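Local atomic coordinates of putative transcriptional regulator (Streptomyces coelicolor, PDB entry 2HXI), a protein that probably binds DNA at cis-regulatory sites as a TetR-family transcription factor, with a predicted helix-turn-helix motif near its N-terminus. Residues R83-A88 / L107-S112. Residues are numbered along the deposited sequence; the frame is centred on the assembly and turned at random.
Sequences RILLSA and LRLRES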
ATOM      1  N   ARG B  83     -19.542  -2.148   2.306  1.00 21.13           N
ATOM      2  CA  ARG B  83     -20.210  -3.427   2.280  1.00 21.99           C
ATOM      3  C   ARG B  83     -19.221  -4.573   2.343  1.00 21.75           C
ATOM      4  O   ARG B  83     -19.569  -5.667   2.824  1.00 22.94           O
ATOM      5  CB  ARG B  83     -21.096  -3.587   1.015  1.00 23.00           C
ATOM      6  CG  ARG B  83     -21.981  -2.434   0.709  1.00 26.19           C
ATOM      7  CD  ARG B  83     -22.982  -2.257   1.887  1.00 29.16           C
ATOM      8  NE  ARG B  83     -23.878  -3.426   2.076  1.00 33.17           N
ATOM      9  CZ  ARG B  83     -24.775  -3.519   3.065  1.00 35.72           C
ATOM     10  NH1 ARG B  83     -24.850  -2.532   3.990  1.00 35.76           N
ATOM     11  NH2 ARG B  83     -25.579  -4.577   3.143  1.00 34.59           N
ATOM     12  N   ILE B  84     -18.029  -4.377   1.749  1.00 21.77           N
ATOM     13  CA  ILE B  84     -16.968  -5.390   1.801  1.00 21.17           C
ATOM     14  C   ILE B  84     -16.444  -5.561   3.221  1.00 22.01           C
ATOM     15  O   ILE B  84     -16.221  -6.693   3.662  1.00 22.79           O
ATOM     16  CB  ILE B  84     -15.760  -5.052   0.845  1.00 20.56           C
ATOM     17  CG1 ILE B  84     -16.242  -4.859  -0.629  1.00 22.92           C
ATOM     18  CG2 ILE B  84     -14.689  -6.123   0.890  1.00 20.47           C
ATOM     19  CD1 ILE B  84     -17.060  -5.983  -1.203  1.00 24.17           C
ATOM     20  N   LEU B  85     -16.244  -4.456   3.934  1.00 21.57           N
ATOM     21  CA  LEU B  85     -15.931  -4.600   5.366  1.00 21.97           C
ATOM     22  C   LEU B  85     -17.028  -5.396   6.083  1.00 22.02           C
ATOM     23  O   LEU B  85     -16.746  -6.231   6.934  1.00 22.75           O
ATOM     24  CB  LEU B  85     -15.788  -3.228   6.006  1.00 22.55           C
ATOM     25  CG  LEU B  85     -14.727  -2.287   5.448  1.00 26.21           C
ATOM     26  CD1 LEU B  85     -14.751  -0.918   6.189  1.00 29.19           C
ATOM     27  CD2 LEU B  85     -13.412  -2.965   5.606  1.00 26.39           C
ATOM     28  N   LEU B  86     -18.304  -5.104   5.772  1.00 21.70           N
ATOM     29  CA  LEU B  86     -19.385  -5.739   6.476  1.00 22.93           C
ATOM     30  C   LEU B  86     -19.338  -7.237   6.276  1.00 22.54           C
ATOM     31  O   LEU B  86     -19.424  -8.016   7.256  1.00 23.87           O
ATOM     32  CB  LEU B  86     -20.721  -5.128   6.019  1.00 23.52           C
ATOM     33  CG  LEU B  86     -21.974  -5.699   6.704  1.00 24.84           C
ATOM     34  CD1 LEU B  86     -21.971  -5.432   8.192  1.00 28.63           C
ATOM     35  CD2 LEU B  86     -23.226  -5.097   6.061  1.00 25.55           C
ATOM     36  N   SER B  87     -19.139  -7.664   5.023  1.00 23.78           N
ATOM     37  CA  SER B  87     -19.043  -9.097   4.770  1.00 26.00           C
ATOM     38  C   SER B  87     -17.770  -9.704   5.345  1.00 24.63           C
ATOM     39  O   SER B  87     -17.774 -10.876   5.751  1.00 26.19           O
ATOM     40  CB  SER B  87     -19.260  -9.466   3.297  1.00 26.64           C
ATOM     41  OG  SER B  87     -18.259  -8.933   2.467  1.00 32.17           O
ATOM     42  N   ALA B  88     -16.677  -8.934   5.391  1.00 23.82           N
ATOM     43  CA  ALA B  88     -15.476  -9.451   6.043  1.00 23.45           C
ATOM     44  C   ALA B  88     -15.771  -9.913   7.455  1.00 22.75           C
ATOM     45  O   ALA B  88     -15.161 -10.893   7.957  1.00 22.73           O
ATOM     46  CB  ALA B  88     -14.336  -8.417   6.026  1.00 23.95           C
ATOM     47  N   LEU B 107      -6.710 -10.804   8.411  1.00 16.91           N
ATOM     48  CA  LEU B 107      -6.832 -11.843   7.370  1.00 17.20           C
ATOM     49  C   LEU B 107      -8.190 -11.789   6.690  1.00 17.67           C
ATOM     50  O   LEU B 107      -8.274 -12.061   5.458  1.00 19.17           O
ATOM     51  CB  LEU B 107      -6.592 -13.257   7.923  1.00 17.34           C
ATOM     52  CG  LEU B 107      -5.142 -13.386   8.446  1.00 18.28           C
ATOM     53  CD1 LEU B 107      -4.961 -14.799   9.055  1.00 22.95           C
ATOM     54  CD2 LEU B 107      -4.101 -13.095   7.396  1.00 24.75           C
ATOM     55  N   ARG B 108      -9.252 -11.523   7.479  1.00 15.80           N
ATOM     56  CA  ARG B 108     -10.602 -11.502   6.918  1.00 17.53           C
ATOM     57  C   ARG B 108     -10.669 -10.345   5.945  1.00 17.02           C
ATOM     58  O   ARG B 108     -11.252 -10.470   4.893  1.00 17.70           O
ATOM     59  CB  ARG B 108     -11.702 -11.386   7.967  1.00 17.35           C
ATOM     60  CG  ARG B 108     -12.047 -12.753   8.588  1.00 21.59           C
ATOM     61  CD  ARG B 108     -12.931 -12.531   9.803  1.00 25.63           C
ATOM     62  NE  ARG B 108     -13.702 -13.732  10.223  1.00 27.34           N
ATOM     63  CZ  ARG B 108     -14.971 -13.970   9.921  1.00 31.84           C
ATOM     64  NH1 ARG B 108     -15.548 -15.076  10.393  1.00 35.51           N
ATOM     65  NH2 ARG B 108     -15.676 -13.125   9.157  1.00 29.21           N
ATOM     66  N   LEU B 109     -10.075  -9.208   6.304  1.00 14.79           N
ATOM     67  CA  LEU B 109     -10.120  -8.069   5.423  1.00 16.41           C
ATOM     68  C   LEU B 109      -9.349  -8.366   4.149  1.00 15.57           C
ATOM     69  O   LEU B 109      -9.803  -7.982   3.056  1.00 17.50           O
ATOM     70  CB  LEU B 109      -9.495  -6.828   6.102  1.00 13.37           C
ATOM     71  CG  LEU B 109     -10.280  -6.214   7.282  1.00 17.72           C
ATOM     72  CD1 LEU B 109      -9.384  -5.169   7.988  1.00 16.32           C
ATOM     73  CD2 LEU B 109     -11.606  -5.543   6.766  1.00 17.80           C
ATOM     74  N   ARG B 110      -8.163  -9.002   4.268  1.00 15.75           N
ATOM     75  CA  ARG B 110      -7.373  -9.282   3.096  1.00 16.46           C
ATOM     76  C   ARG B 110      -8.180 -10.239   2.171  1.00 18.85           C
ATOM     77  O   ARG B 110      -8.184 -10.089   0.926  1.00 19.58           O
ATOM     78  CB  ARG B 110      -6.039  -9.897   3.503  1.00 16.91           C
ATOM     79  CG  ARG B 110      -5.184 -10.172   2.278  1.00 18.99           C
ATOM     80  CD  ARG B 110      -3.821 -10.740   2.624  1.00 20.71           C
ATOM     81  NE  ARG B 110      -3.159 -11.165   1.403  1.00 22.07           N
ATOM     82  CZ  ARG B 110      -3.170 -12.403   0.954  1.00 26.02           C
ATOM     83  NH1 ARG B 110      -3.803 -13.343   1.653  1.00 27.39           N
ATOM     84  NH2 ARG B 110      -2.551 -12.671  -0.196  1.00 26.49           N
ATOM     85  N   GLU B 111      -8.820 -11.248   2.777  1.00 19.12           N
ATOM     86  CA  GLU B 111      -9.551 -12.229   1.971  1.00 21.70           C
ATOM     87  C   GLU B 111     -10.727 -11.568   1.275  1.00 20.03           C
ATOM     88  O   GLU B 111     -10.903 -11.717   0.067  1.00 20.53           O
ATOM     89  CB  GLU B 111      -9.868 -13.468   2.832  1.00 22.37           C
ATOM     90  CG  GLU B 111     -11.263 -13.999   2.977  1.00 31.10           C
ATOM     91  CD  GLU B 111     -11.266 -15.109   4.110  1.00 32.02           C
ATOM     92  OE1 GLU B 111     -11.632 -14.824   5.318  1.00 35.15           O
ATOM     93  OE2 GLU B 111     -10.824 -16.243   3.752  1.00 42.10           O
ATOM     94  N   SER B 112     -11.495 -10.772   2.016  1.00 18.68           N
ATOM     95  CA  SER B 112     -12.647 -10.087   1.429  1.00 19.59           C
ATOM     96  C   SER B 112     -12.288  -9.165   0.274  1.00 20.83           C
ATOM     97  O   SER B 112     -13.049  -9.042  -0.712  1.00 22.11           O
ATOM     98  CB  SER B 112     -13.419  -9.344   2.515  1.00 19.38           C
ATOM     99  OG  SER B 112     -14.071 -10.309   3.341  1.00 22.20           O
TER
HETATM  100  O   HOH W   1     -16.261 -10.750   1.806  1.00 36.89           O
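I84 opens the contact by laying its CG2 methyl on the last turn of the partner segment, 3.7 Å from the carbonyl O of S112. In this all-helical TetR-family fold the pairing joins helix 73-88, which follows the predicted DNA-binding helix-turn-helix, to helix 98-113 of the C-terminal domain; the short segments cross at 127°, with their axes 8.9 Å apart at closest approach. With CG2 anti to the backbone N, the I84 methyl points to S112, and L119 of helix 117-126 packs on the same side chain. L85 starts out away from the partner, yet its branch end turns back to it: CD2 presses on CD2 of L109 at 3.4 Å, tighter than usual for two methyls. W123 touches both leucines and helps close this buried patch. S87, on the exposed side, reaches across through a water, which lies 2.8 Å from S87 OG and 2.7 Å from S112 OG and so bridges the two hydroxyls. A88 ends the segment where the backbones come closest, its CA 5.4 Å from CA of R108. Its CB lies against S112, 3.3 Å from OG, while CD2 of L109 touches the same methyl. R108 then runs extended from CG to NE past the A88 carbonyl, and its NH2 donates to A88 O at 2.6 Å, with an N-H...O angle of 156°. The same NH2 also donates to the carbonyl O of D90, just beyond the helix. Cutting R108 back to an alanine is likely to leave both carbonyls without this donor, losing the tie between helix 98-113 and the chain at A88 and D90. The guanidinium meets A88 edge-on: A88 O lies in the guanidinium plane, while R108 NH2 is tilted 31° from the carbonyl plane.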